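Local atomic coordinates of malyl-CoA lyase/beta-methylmalyl-CoA lyase (Methylobacterium extorquens, PDB entry 5UGR), a protein that belongs to the HpcH/HpaI aldolase/citrate lyase family of TIM-barrel enzymes and binds a magnesium ion through three acidic side chains. Residues Pro21-Thr26 / Asp45-Asp50; Asn70-Ile75 / Leu99-Ile104; Leu138-Leu143 / Val165-Ala170; Gly230-Pro235 / Ala255-Gln260. All blocks are in the same frame, centred on the assembly; numbering follows the deposited sequence. Where two conformers were deposited one is given.

In the fold
The four contacts follow one another along the chain, around a closed eight-stranded parallel barrel. Contact 1 joins the end of strand 16-21 and the start of helix 25-32 with the loop after strand 38-42; contact 2 pairs strands 72-76 and 101-104; contact 3 joins the end of strand 134-139 to helix 165-172; contact 4 joins the loops after strands 223-226 and 252-255. Contacts 1 and 3, centres about 21 Å apart, meet at one magnesium ion, and both have a ligand paired with Arg-301 of the second subunit. Contacts 2 and 3 meet where strand 101-104 neighbours strand 134-139. Contact 4 stays about 7 Å or more from the others (nearest atoms). The barrel thus gathers sequence-distant metal ligands.

Contact 1: Pro21-Thr26 / Asp45-Asp50; sequences PGSNPT and DAVAPD. With MG (magnesium ion), chain B.
Asp-45 OD1, just ahead of Ala-46, which packs on Pro-21, is gripped by two partners: water 1, which donates to it over 2.8 Å between Asp-45 OD1 and the water oxygen, and Arg-301 of the second subunit, which forms a salt bridge with it. The segments belong to a TIM barrel, running from the end of strand 16-21 into helix 25-32, and through the loop after strand 38-42; they meet through light packing without a direct hydrogen bond. The other oxygen, Asp-45 OD2, binds the magnesium ion at 2.1 Å, and water 1 is itself a ligand of that ion. An aspartate suits this place because one oxygen can hold the metal while the other steadies its water. The ring of Pro-21 turns CB and CG to the methyl of Ala-46, with Pro-21 CG 4.0 Å from Ala-46 CB; the small methyl suits a contact this slight. Val-47 follows with CG1 anti to the backbone N (chi1 -180°), which sets its CG2 over the opposing turn, 4.1 Å from Gly-22 N and 4.0 Å from Ser-23 OG. That turn is of type I and spans Pro-21 to Asn-24. It leads into helix 25-32, whose start Asn-24 caps with OD1, accepting from Phe-27 N. The turn is closed by Asn-24 N donating to Pro-21 O over 3.1 Å.

Contact 2: Asn70-Ile75 / Leu99-Ile104; sequences NKTMMI and LDMILI
A beta-alpha-beta unit of the TIM barrel brings together the parallel strands 72-76 and 101-104, joined through helix 85-95, with Met-74 paired with Met-101 and Ile-75 with Ile-102. The short strand axes are inclined at 42°, in keeping with the twist of a closed barrel. Met-73 O takes two donors, Asp-100 N at 2.8 Å and Met-101 N at 3.0 Å, each tilted somewhat from the carbonyl plane. Further along, Ile-75 N donates to Met-101 O and Leu-103 N donates to Ile-75 O, continuing the parallel ladder. The carboxylate of Asp-100 joins this ladder: Asp-100 OD2 receives Met-73 N at 2.8 Å on its anti lone pair, in a nearly straight bond of 170°. Salt bridges to Arg-98 and Lys-131 hold the same carboxylate. Met-74 and Met-101 turn to the same face, where Met-74 and Leu-103 touch Glu-17 of strand 16-21, which places this face inside the barrel. The flexible thioether of Met-74 crosses over Leu-103, with Met-74 SD 3.7 Å from Leu-103 CB, and Thr-72 CG2 reaches Met-101 SD at 3.7 Å. The opposite face carries Ile-75 and Ile-102. Ile-75 places CG1 between its backbone N and carbonyl carbon (chi1 53°), alongside Ile-102, with Ile-75 CG1 4.1 Å from Ile-102 CG1. Both branches also meet Leu-99, with Ile-75 CG2 4.0 Å from Leu-99 CD1.

Contact 3: Leu138-Leu143 / Val165-Ala170; sequences LIETAL and VADYAA. With MG (magnesium ion), chain B.
Glu-140 runs beside Asp-167, the two side chains pointing the same way, and their first carbons already meet, Glu-140 CB lying 4.0 Å from Asp-167 CB. Its CG stands between the backbone N and the carbonyl carbon (chi1 62°), and from there the chain extends to bring the carboxylate up to the metal; this length probably suits a glutamate at the strand end, and a shorter aspartate on helix 165-172. Glu-140 OE1 binds the magnesium ion at 2.0 Å. Asp-167 OD2 binds the same ion, and this shared cation accounts for the 2.9 Å between Glu-140 OE1 and Asp-167 OD2; the two carboxylate planes are nearly coplanar, 18° apart. Glu-140 OE2 accepts from metal-bound water 3 at 2.7 Å and from Lys-106 N, which together limit rotation of the group. Asp-167 OD1 forms a salt bridge with Arg-301 of the second subunit. One residue on from Asp-167, Tyr-168 presents its ring edge to the backbone, Tyr-168 CD1 lying 4.0 Å from Thr-141 O in the ring plane. Asp-45 and three waters complete an octahedral, six-ligand magnesium site at the C-terminal ends of the TIM-barrel strands, Glu-140 coming just after strand 134-139.

Contact 4: Gly230-Pro235 / Ala255-Gln260; sequences GDFSDP and AIHPSQ
Phe-232 and His-257 form an offset stack, ring centroids 4.8 Å apart and planes at 27°, between the loops that follow the seventh and eighth strands of the TIM barrel. The histidine slides far enough along that its CB lies over the middle of the phenylalanine, with His-257 CB 3.7 Å from the Phe-232 ring centroid in a CH-pi contact. His-257 CG is anti to the backbone N (chi1 -176°), which lays the ring along the same face. The exchange is mutual, since Phe-232 CB sits over a face of the His-257 ring. Gly-230 O lies over the opposite face of the Phe-232 ring, 3.2 Å above the plane and toward the rim. At the phenylalanine edge comes Ile-256, whose CG1 is 3.6 Å from Phe-232 CE1. Gln-260 NE2 also approaches that edge, 3.7 Å from Phe-232 CD1, its amide almost perpendicular to the ring. A broad aromatic thus serves several neighbours at once.

Polar bonds position these partners. Gln-260 OE1 receives Ile-256 N at 2.9 Å, almost in line with the amide carbonyl, while its NE2 donates to Phe-229 O and to water 4, which donates to Asp-231 O; the amide therefore ties both loops together. His-257 ND1 accepts from Ser-259 N in a capping bond, and shares a hydrogen bond with Ser-259 OG. Water 5 joins that hydroxyl to Phe-232 O. A type I turn from Asp-231 to Asp-234 carries the phenylalanine toward His-257. Asp-234 then caps helix 235-248. Within the turn Asp-231 OD1 accepts from Ser-233 OG at 2.6 Å, on the syn side of the carboxylate.

Contact 1: Pro21-Thr26 / Asp45-Asp50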
loop_
_atom_site.group_PDB
_atom_site.type_symbol
_atom_site.label_atom_id
_atom_site.label_comp_id
_atom_site.label_asym_id
_atom_site.label_seq_id
_atom_site.Cartn_x
_atom_site.Cartn_y
_atom_site.Cartn_z
ATOM N N PRO A 21 -15.498 20.013 -31.517
ATOM C CA PRO A 21 -16.770 19.584 -30.983
ATOM C C PRO A 21 -17.577 18.692 -31.916
ATOM O O PRO A 21 -17.767 19.028 -33.089
ATOM C CB PRO A 21 -17.515 20.866 -30.661
ATOM C CG PRO A 21 -16.518 21.951 -30.712
ATOM C CD PRO A 21 -15.413 21.479 -31.637
ATOM N N GLY A 22 -18.115 17.591 -31.359
ATOM C CA GLY A 22 -18.922 16.677 -32.187
ATOM C C GLY A 22 -20.242 17.240 -32.648
ATOM O O GLY A 22 -20.952 16.637 -33.499
ATOM N N SER A 23 -20.637 18.323 -32.009
ATOM C CA SER A 23 -21.872 19.005 -32.340
ATOM C C SER A 23 -21.749 19.855 -33.600
ATOM O O SER A 23 -22.748 20.409 -34.007
ATOM C CB SER A 23 -22.345 19.838 -31.158
ATOM O OG SER A 23 -21.289 20.663 -30.709
ATOM N N ASN A 24 -20.564 19.941 -34.195
ATOM C CA ASN A 24 -20.356 20.754 -35.363
ATOM C C ASN A 24 -19.752 19.946 -36.513
ATOM O O ASN A 24 -18.519 19.906 -36.692
ATOM C CB ASN A 24 -19.504 21.959 -35.007
ATOM C CG ASN A 24 -19.542 23.044 -36.119
ATOM O OD1 ASN A 24 -19.606 22.731 -37.303
ATOM N ND2 ASN A 24 -19.565 24.313 -35.726
ATOM N N PRO A 25 -20.612 19.357 -37.366
ATOM C CA PRO A 25 -20.097 18.562 -38.464
ATOM C C PRO A 25 -19.262 19.343 -39.462
ATOM O O PRO A 25 -18.367 18.754 -40.054
ATOM C CB PRO A 25 -21.369 18.036 -39.145
ATOM C CG PRO A 25 -22.355 17.989 -38.075
ATOM C CD PRO A 25 -22.060 19.166 -37.207
ATOM N N THR A 26 -19.535 20.640 -39.622
ATOM C CA THR A 26 -18.775 21.486 -40.550
ATOM C C THR A 26 -17.361 21.652 -40.046
ATOM O O THR A 26 -16.402 21.485 -40.793
ATOM C CB THR A 26 -19.491 22.843 -40.734
ATOM O OG1 THR A 26 -20.787 22.582 -41.293
ATOM C CG2 THR A 26 -18.689 23.810 -41.660
ATOM N N ASP A 45 -16.879 18.292 -22.644
ATOM C CA ASP A 45 -17.030 19.684 -22.183
ATOM C C ASP A 45 -17.691 20.639 -23.246
ATOM O O ASP A 45 -18.523 21.492 -22.903
ATOM C CB ASP A 45 -15.677 20.302 -21.824
ATOM C CG ASP A 45 -15.161 19.981 -20.437
ATOM O OD1 ASP A 45 -15.991 19.745 -19.515
ATOM O OD2 ASP A 45 -13.865 19.976 -20.277
ATOM N N ALA A 46 -17.276 20.555 -24.516
ATOM C CA ALA A 46 -17.781 21.503 -25.514
ATOM C C ALA A 46 -19.153 21.223 -26.021
ATOM O O ALA A 46 -19.654 21.993 -26.830
ATOM C CB ALA A 46 -16.790 21.602 -26.692
ATOM N N VAL A 47 -19.786 20.134 -25.578
ATOM C CA VAL A 47 -21.088 19.751 -26.117
ATOM C C VAL A 47 -22.145 19.829 -25.021
ATOM O O VAL A 47 -22.021 19.193 -23.968
ATOM C CB VAL A 47 -21.055 18.347 -26.725
ATOM C CG1 VAL A 47 -22.415 17.959 -27.295
ATOM C CG2 VAL A 47 -19.984 18.183 -27.801
ATOM N N ALA A 48 -23.183 20.623 -25.263
ATOM C CA ALA A 48 -24.235 20.789 -24.252
ATOM C C ALA A 48 -24.942 19.462 -24.056
ATOM O O ALA A 48 -25.059 18.715 -25.000
ATOM C CB ALA A 48 -25.245 21.835 -24.679
ATOM N N PRO A 49 -25.473 19.207 -22.853
ATOM C CA PRO A 49 -26.230 17.970 -22.613
ATOM C C PRO A 49 -27.270 17.646 -23.681
ATOM O O PRO A 49 -27.290 16.528 -24.168
ATOM C CB PRO A 49 -26.918 18.261 -21.271
ATOM C CG PRO A 49 -25.801 19.026 -20.529
ATOM C CD PRO A 49 -25.286 19.965 -21.607
ATOM N N ASP A 50 -28.094 18.606 -24.068
ATOM C CA ASP A 50 -29.124 18.316 -25.031
ATOM C C ASP A 50 -28.612 17.988 -26.412
ATOM O O ASP A 50 -29.361 17.491 -27.213
ATOM C CB ASP A 50 -30.067 19.521 -25.165
ATOM C CG ASP A 50 -30.982 19.678 -23.990
ATOM O OD1 ASP A 50 -31.173 18.743 -23.194
ATOM O OD2 ASP A 50 -31.544 20.776 -23.865
HETATM MG MG MG B . -12.565 19.264 -18.786
HETATM O O HOH W 1 -14.249 18.405 -17.820
HETATM O O HOH W 2 -11.033 20.122 -19.887
HETATM O O HOH W 3 -12.437 17.571 -19.946
#

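Contact 2: Asn70-Ile75 / Leu99-Ile104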
loop_
_atom_site.group_PDB
_atom_site.type_symbol
_atom_site.label_atom_id
_atom_site.label_comp_id
_atom_site.label_asym_id
_atom_site.label_seq_id
_atom_site.Cartn_x
_atom_site.Cartn_y
_atom_site.Cartn_z
ATOM N N ASN A 70 -3.342 10.068 -41.939
ATOM C CA ASN A 70 -2.683 9.299 -40.946
ATOM C C ASN A 70 -2.745 9.959 -39.571
ATOM O O ASN A 70 -1.929 9.617 -38.694
ATOM C CB ASN A 70 -1.235 9.040 -41.346
ATOM C CG ASN A 70 -0.553 7.980 -40.501
ATOM O OD1 ASN A 70 0.666 8.143 -40.159
ATOM N ND2 ASN A 70 -1.235 6.936 -40.136
ATOM N N LYS A 71 -3.688 10.885 -39.376
ATOM C CA LYS A 71 -3.850 11.512 -38.034
ATOM C C LYS A 71 -4.184 10.477 -36.984
ATOM O O LYS A 71 -4.846 9.482 -37.256
ATOM C CB LYS A 71 -4.920 12.610 -38.077
ATOM C CG LYS A 71 -4.503 13.829 -38.939
ATOM C CD LYS A 71 -5.692 14.741 -38.960
ATOM C CE LYS A 71 -5.464 16.002 -39.702
ATOM N NZ LYS A 71 -5.263 15.729 -41.134
ATOM N N THR A 72 -3.707 10.701 -35.761
ATOM C CA THR A 72 -4.188 9.907 -34.624
ATOM C C THR A 72 -5.576 10.448 -34.256
ATOM O O THR A 72 -5.688 11.598 -33.826
ATOM C CB THR A 72 -3.240 9.977 -33.441
ATOM O OG1 THR A 72 -1.947 9.486 -33.811
ATOM C CG2 THR A 72 -3.753 9.203 -32.255
ATOM N N MET A 73 -6.595 9.601 -34.400
ATOM C CA MET A 73 -7.980 10.020 -34.210
ATOM C C MET A 73 -8.501 9.503 -32.881
ATOM O O MET A 73 -8.423 8.302 -32.562
ATOM C CB MET A 73 -8.853 9.518 -35.371
ATOM C CG MET A 73 -8.552 10.202 -36.693
ATOM S SD MET A 73 -8.602 12.021 -36.646
ATOM C CE MET A 73 -10.289 12.301 -36.048
ATOM N N MET A 74 -9.059 10.445 -32.110
ATOM C CA MET A 74 -9.484 10.188 -30.742
ATOM C C MET A 74 -10.898 10.719 -30.513
ATOM O O MET A 74 -11.343 11.608 -31.228
ATOM C CB MET A 74 -8.462 10.879 -29.805
ATOM C CG MET A 74 -8.555 10.574 -28.305
ATOM S SD MET A 74 -6.960 10.846 -27.476
ATOM C CE MET A 74 -6.752 12.617 -27.715
ATOM N N ILE A 75 -11.564 10.204 -29.486
ATOM C CA ILE A 75 -12.769 10.842 -28.967
ATOM C C ILE A 75 -12.551 11.174 -27.490
ATOM O O ILE A 75 -11.900 10.395 -26.763
ATOM C CB ILE A 75 -14.011 9.957 -29.095
ATOM C CG1 ILE A 75 -13.825 8.535 -28.472
ATOM C CG2 ILE A 75 -14.452 9.854 -30.545
ATOM C CD1 ILE A 75 -14.993 7.580 -28.489
ATOM N N LEU A 99 -11.265 4.765 -35.436
ATOM C CA LEU A 99 -10.854 5.311 -34.142
ATOM C C LEU A 99 -9.544 4.677 -33.696
ATOM O O LEU A 99 -9.402 3.452 -33.674
ATOM C CB LEU A 99 -11.957 5.075 -33.119
ATOM C CG LEU A 99 -11.747 5.773 -31.789
ATOM C CD1 LEU A 99 -11.766 7.283 -31.885
ATOM C CD2 LEU A 99 -12.746 5.244 -30.757
ATOM N N ASP A 100 -8.621 5.556 -33.249
ATOM C CA ASP A 100 -7.352 5.116 -32.722
ATOM C C ASP A 100 -7.270 5.104 -31.173
ATOM O O ASP A 100 -6.611 4.215 -30.591
ATOM C CB ASP A 100 -6.213 5.986 -33.243
ATOM C CG ASP A 100 -6.068 5.925 -34.774
ATOM O OD1 ASP A 100 -5.974 4.775 -35.300
ATOM O OD2 ASP A 100 -6.043 7.021 -35.380
ATOM N N MET A 101 -7.908 6.102 -30.545
ATOM C CA MET A 101 -7.710 6.303 -29.118
ATOM C C MET A 101 -8.951 6.870 -28.465
ATOM O O MET A 101 -9.805 7.465 -29.129
ATOM C CB MET A 101 -6.547 7.272 -28.866
ATOM C CG MET A 101 -5.160 6.729 -29.317
ATOM S SD MET A 101 -3.792 7.803 -28.817
ATOM C CE MET A 101 -3.828 7.478 -27.044
ATOM N N ILE A 102 -9.007 6.688 -27.146
ATOM C CA ILE A 102 -10.032 7.327 -26.309
ATOM C C ILE A 102 -9.340 8.225 -25.272
ATOM O O ILE A 102 -8.345 7.784 -24.653
ATOM C CB ILE A 102 -10.891 6.259 -25.594
ATOM C CG1 ILE A 102 -11.771 5.523 -26.618
ATOM C CG2 ILE A 102 -11.747 6.881 -24.498
ATOM C CD1 ILE A 102 -12.496 4.302 -26.096
ATOM N N LEU A 103 -9.811 9.457 -25.200
ATOM C CA LEU A 103 -9.395 10.451 -24.210
ATOM C C LEU A 103 -10.445 10.408 -23.073
ATOM O O LEU A 103 -11.630 10.715 -23.268
ATOM C CB LEU A 103 -9.263 11.844 -24.825
ATOM C CG LEU A 103 -9.083 13.028 -23.889
ATOM C CD1 LEU A 103 -7.914 12.794 -22.929
ATOM C CD2 LEU A 103 -8.856 14.288 -24.706
ATOM N N ILE A 104 -9.981 9.975 -21.894
ATOM C CA ILE A 104 -10.835 9.772 -20.740
ATOM C C ILE A 104 -10.699 11.057 -19.886
ATOM O O ILE A 104 -9.593 11.398 -19.449
ATOM C CB ILE A 104 -10.426 8.577 -19.880
ATOM C CG1 ILE A 104 -10.292 7.304 -20.714
ATOM C CG2 ILE A 104 -11.422 8.366 -18.748
ATOM C CD1 ILE A 104 -9.623 6.146 -19.982
#

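Contact 3: Leu138-Leu143 / Val165-Ala170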
loop_
_atom_site.group_PDB
_atom_site.type_symbol
_atom_site.label_atom_id
_atom_site.label_comp_id
_atom_site.label_asym_id
_atom_site.label_seq_id
_atom_site.Cartn_x
_atom_site.Cartn_y
_atom_site.Cartn_z
ATOM N N LEU A 138 -6.927 12.712 -19.171
ATOM C CA LEU A 138 -6.891 14.104 -18.744
ATOM C C LEU A 138 -6.709 14.188 -17.238
ATOM O O LEU A 138 -7.519 13.598 -16.466
ATOM C CB LEU A 138 -8.184 14.808 -19.152
ATOM C CG LEU A 138 -8.070 15.738 -20.336
ATOM C CD1 LEU A 138 -9.387 15.894 -21.061
ATOM C CD2 LEU A 138 -7.496 17.066 -19.928
ATOM N N ILE A 139 -5.638 14.874 -16.831
ATOM C CA ILE A 139 -5.398 15.234 -15.425
ATOM C C ILE A 139 -5.849 16.688 -15.343
ATOM O O ILE A 139 -5.149 17.625 -15.810
ATOM C CB ILE A 139 -3.930 15.012 -15.049
ATOM C CG1 ILE A 139 -3.489 13.578 -15.316
ATOM C CG2 ILE A 139 -3.713 15.415 -13.585
ATOM C CD1 ILE A 139 -4.181 12.532 -14.534
ATOM N N GLU A 140 -7.065 16.867 -14.823
ATOM C CA GLU A 140 -7.765 18.164 -14.905
ATOM C C GLU A 140 -8.536 18.437 -13.618
ATOM O O GLU A 140 -9.425 19.277 -13.610
ATOM C CB GLU A 140 -8.683 18.226 -16.120
ATOM C CG GLU A 140 -9.818 17.205 -16.125
ATOM C CD GLU A 140 -10.773 17.341 -17.305
ATOM O OE1 GLU A 140 -11.228 18.490 -17.496
ATOM O OE2 GLU A 140 -11.048 16.325 -17.961
ATOM N N THR A 141 -8.164 17.715 -12.548
ATOM C CA THR A 141 -8.781 17.919 -11.255
ATOM C C THR A 141 -7.689 17.747 -10.205
ATOM O O THR A 141 -6.636 17.097 -10.463
ATOM C CB THR A 141 -9.889 16.876 -10.951
ATOM O OG1 THR A 141 -9.315 15.559 -10.910
ATOM C CG2 THR A 141 -11.020 16.928 -11.954
ATOM N N ALA A 142 -7.909 18.315 -9.021
ATOM C CA ALA A 142 -6.985 18.068 -7.905
ATOM C C ALA A 142 -6.916 16.623 -7.510
ATOM O O ALA A 142 -5.844 16.119 -7.183
ATOM C CB ALA A 142 -7.397 18.923 -6.728
ATOM N N LEU A 143 -8.011 15.909 -7.594
ATOM C CA LEU A 143 -8.013 14.461 -7.312
ATOM C C LEU A 143 -7.099 13.707 -8.228
ATOM O O LEU A 143 -6.289 12.864 -7.763
ATOM C CB LEU A 143 -9.433 13.856 -7.366
ATOM C CG LEU A 143 -9.623 12.371 -6.952
ATOM C CD1 LEU A 143 -9.216 12.106 -5.516
ATOM C CD2 LEU A 143 -11.046 11.931 -7.242
ATOM N N VAL A 165 -5.560 22.465 -17.939
ATOM C CA VAL A 165 -5.276 23.627 -17.086
ATOM C C VAL A 165 -6.510 24.369 -16.588
ATOM O O VAL A 165 -6.533 24.811 -15.440
ATOM C CB VAL A 165 -4.226 24.562 -17.750
ATOM C CG1 VAL A 165 -4.784 25.176 -19.029
ATOM C CG2 VAL A 165 -3.762 25.635 -16.755
ATOM N N ALA A 166 -7.508 24.561 -17.441
ATOM C CA ALA A 166 -8.661 25.366 -16.996
ATOM C C ALA A 166 -9.532 24.634 -15.992
ATOM O O ALA A 166 -9.981 25.189 -14.939
ATOM C CB ALA A 166 -9.488 25.818 -18.196
ATOM N N ASP A 167 -9.755 23.348 -16.265
ATOM C CA ASP A 167 -10.509 22.515 -15.315
ATOM C C ASP A 167 -9.731 22.248 -14.031
ATOM O O ASP A 167 -10.315 22.189 -12.927
ATOM C CB ASP A 167 -11.169 21.301 -15.971
ATOM C CG ASP A 167 -12.401 21.700 -16.801
ATOM O OD1 ASP A 167 -12.962 22.780 -16.562
ATOM O OD2 ASP A 167 -12.845 20.881 -17.620
ATOM N N TYR A 168 -8.403 22.157 -14.160
ATOM C CA TYR A 168 -7.581 22.042 -12.973
ATOM C C TYR A 168 -7.676 23.304 -12.109
ATOM O O TYR A 168 -7.819 23.220 -10.872
ATOM C CB TYR A 168 -6.127 21.755 -13.345
ATOM C CG TYR A 168 -5.170 21.740 -12.205
ATOM C CD1 TYR A 168 -5.025 20.621 -11.425
ATOM C CD2 TYR A 168 -4.405 22.848 -11.909
ATOM C CE1 TYR A 168 -4.120 20.584 -10.382
ATOM C CE2 TYR A 168 -3.493 22.839 -10.839
ATOM C CZ TYR A 168 -3.362 21.704 -10.083
ATOM O OH TYR A 168 -2.458 21.642 -9.051
ATOM N N ALA A 169 -7.596 24.464 -12.755
ATOM C CA ALA A 169 -7.776 25.731 -12.037
ATOM C C ALA A 169 -9.109 25.758 -11.306
ATOM O O ALA A 169 -9.192 26.156 -10.164
ATOM C CB ALA A 169 -7.633 26.879 -13.026
ATOM N N ALA A 170 -10.179 25.326 -11.996
ATOM C CA ALA A 170 -11.495 25.332 -11.352
ATOM C C ALA A 170 -11.533 24.422 -10.122
ATOM O O ALA A 170 -12.059 24.761 -9.072
ATOM C CB ALA A 170 -12.574 24.949 -12.349
HETATM MG MG MG B . -12.565 19.264 -18.786
HETATM O O HOH W 3 -12.437 17.571 -19.946
HETATM O O HOH W 2 -11.033 20.122 -19.887
HETATM O O HOH W 1 -14.249 18.405 -17.820
#

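Contact 4: Gly230-Pro235 / Ala255-Gln260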
loop_
_atom_site.group_PDB
_atom_site.type_symbol
_atom_site.label_atom_id
_atom_site.label_comp_id
_atom_site.label_asym_id
_atom_site.label_seq_id
_atom_site.Cartn_x
_atom_site.Cartn_y
_atom_site.Cartn_z
ATOM N N GLY A 230 -6.371 29.801 -23.974
ATOM C CA GLY A 230 -7.607 30.408 -24.484
ATOM C C GLY A 230 -7.483 31.673 -25.289
ATOM O O GLY A 230 -8.429 32.038 -26.015
ATOM N N ASP A 231 -6.353 32.361 -25.215
ATOM C CA ASP A 231 -6.304 33.662 -25.848
ATOM C C ASP A 231 -5.802 33.557 -27.271
ATOM O O ASP A 231 -4.605 33.625 -27.548
ATOM C CB ASP A 231 -5.495 34.661 -25.013
ATOM C CG ASP A 231 -5.567 36.098 -25.571
ATOM O OD1 ASP A 231 -6.179 36.301 -26.666
ATOM O OD2 ASP A 231 -5.031 37.007 -24.872
ATOM N N PHE A 232 -6.762 33.394 -28.187
ATOM C CA PHE A 232 -6.494 33.270 -29.605
ATOM C C PHE A 232 -5.854 34.496 -30.240
ATOM O O PHE A 232 -5.238 34.375 -31.316
ATOM C CB PHE A 232 -7.829 32.908 -30.369
ATOM C CG PHE A 232 -8.579 31.793 -29.751
ATOM C CD1 PHE A 232 -7.885 30.823 -28.997
ATOM C CD2 PHE A 232 -9.953 31.698 -29.835
ATOM C CE1 PHE A 232 -8.550 29.772 -28.388
ATOM C CE2 PHE A 232 -10.626 30.619 -29.226
ATOM C CZ PHE A 232 -9.941 29.682 -28.489
ATOM N N SER A 233 -6.029 35.643 -29.592
ATOM C CA SER A 233 -5.440 36.894 -30.088
ATOM C C SER A 233 -3.984 37.059 -29.649
ATOM O O SER A 233 -3.378 38.084 -30.008
ATOM C CB SER A 233 -6.242 38.108 -29.594
ATOM O OG SER A 233 -5.946 38.408 -28.197
ATOM N N ASP A 234 -3.440 36.074 -28.906
ATOM C CA ASP A 234 -2.111 36.206 -28.306
ATOM C C ASP A 234 -1.214 35.040 -28.669
ATOM O O ASP A 234 -0.836 34.229 -27.810
ATOM C CB ASP A 234 -2.233 36.367 -26.785
ATOM C CG ASP A 234 -0.884 36.627 -26.107
ATOM O OD1 ASP A 234 0.058 37.045 -26.824
ATOM O OD2 ASP A 234 -0.797 36.459 -24.839
ATOM N N PRO A 235 -0.800 34.962 -29.929
ATOM C CA PRO A 235 0.169 33.931 -30.304
ATOM C C PRO A 235 1.511 33.999 -29.584
ATOM O O PRO A 235 2.134 32.938 -29.341
ATOM C CB PRO A 235 0.327 34.113 -31.827
ATOM C CG PRO A 235 -0.072 35.530 -32.099
ATOM C CD PRO A 235 -1.205 35.769 -31.108
ATOM N N ALA A 255 -4.394 22.500 -29.365
ATOM C CA ALA A 255 -4.888 23.594 -30.175
ATOM C C ALA A 255 -6.417 23.598 -30.050
ATOM O O ALA A 255 -7.085 22.593 -30.326
ATOM C CB ALA A 255 -4.444 23.450 -31.629
ATOM N N ILE A 256 -6.947 24.722 -29.639
ATOM C CA ILE A 256 -8.405 24.889 -29.559
ATOM C C ILE A 256 -8.881 25.976 -30.520
ATOM O O ILE A 256 -10.069 26.326 -30.528
ATOM C CB ILE A 256 -8.929 25.104 -28.113
ATOM C CG1 ILE A 256 -8.343 26.335 -27.462
ATOM C CG2 ILE A 256 -8.685 23.877 -27.225
ATOM C CD1 ILE A 256 -9.130 26.747 -26.212
ATOM N N HIS A 257 -7.970 26.487 -31.327
ATOM C CA HIS A 257 -8.257 27.411 -32.446
ATOM C C HIS A 257 -7.276 27.060 -33.530
ATOM O O HIS A 257 -6.114 26.710 -33.242
ATOM C CB HIS A 257 -8.013 28.824 -31.985
ATOM C CG HIS A 257 -8.364 29.862 -32.995
ATOM N ND1 HIS A 257 -7.468 30.337 -33.941
ATOM C CD2 HIS A 257 -9.516 30.535 -33.196
ATOM C CE1 HIS A 257 -8.066 31.248 -34.685
ATOM N NE2 HIS A 257 -9.311 31.391 -34.257
ATOM N N PRO A 258 -7.709 27.086 -34.814
ATOM C CA PRO A 258 -6.812 26.602 -35.857
ATOM C C PRO A 258 -5.430 27.252 -35.934
ATOM O O PRO A 258 -4.447 26.607 -36.324
ATOM C CB PRO A 258 -7.624 26.843 -37.152
ATOM C CG PRO A 258 -9.039 26.867 -36.714
ATOM C CD PRO A 258 -9.035 27.468 -35.349
ATOM N N SER A 259 -5.343 28.519 -35.565
ATOM C CA SER A 259 -4.064 29.248 -35.517
ATOM C C SER A 259 -3.013 28.621 -34.605
ATOM O O SER A 259 -1.830 28.791 -34.808
ATOM C CB SER A 259 -4.276 30.673 -35.059
ATOM O OG SER A 259 -4.688 30.762 -33.675
ATOM N N GLN A 260 -3.468 27.861 -33.640
ATOM C CA GLN A 260 -2.551 27.272 -32.682
ATOM C C GLN A 260 -1.838 26.013 -33.182
ATOM O O GLN A 260 -0.802 25.631 -32.647
ATOM C CB GLN A 260 -3.247 27.012 -31.371
ATOM C CG GLN A 260 -3.686 28.265 -30.673
ATOM C CD GLN A 260 -4.534 28.024 -29.464
ATOM O OE1 GLN A 260 -5.122 26.942 -29.281
ATOM N NE2 GLN A 260 -4.666 29.047 -28.638
HETATM O O HOH W 4 -3.259 31.560 -29.109
HETATM O O HOH W 5 -3.394 32.421 -31.843
#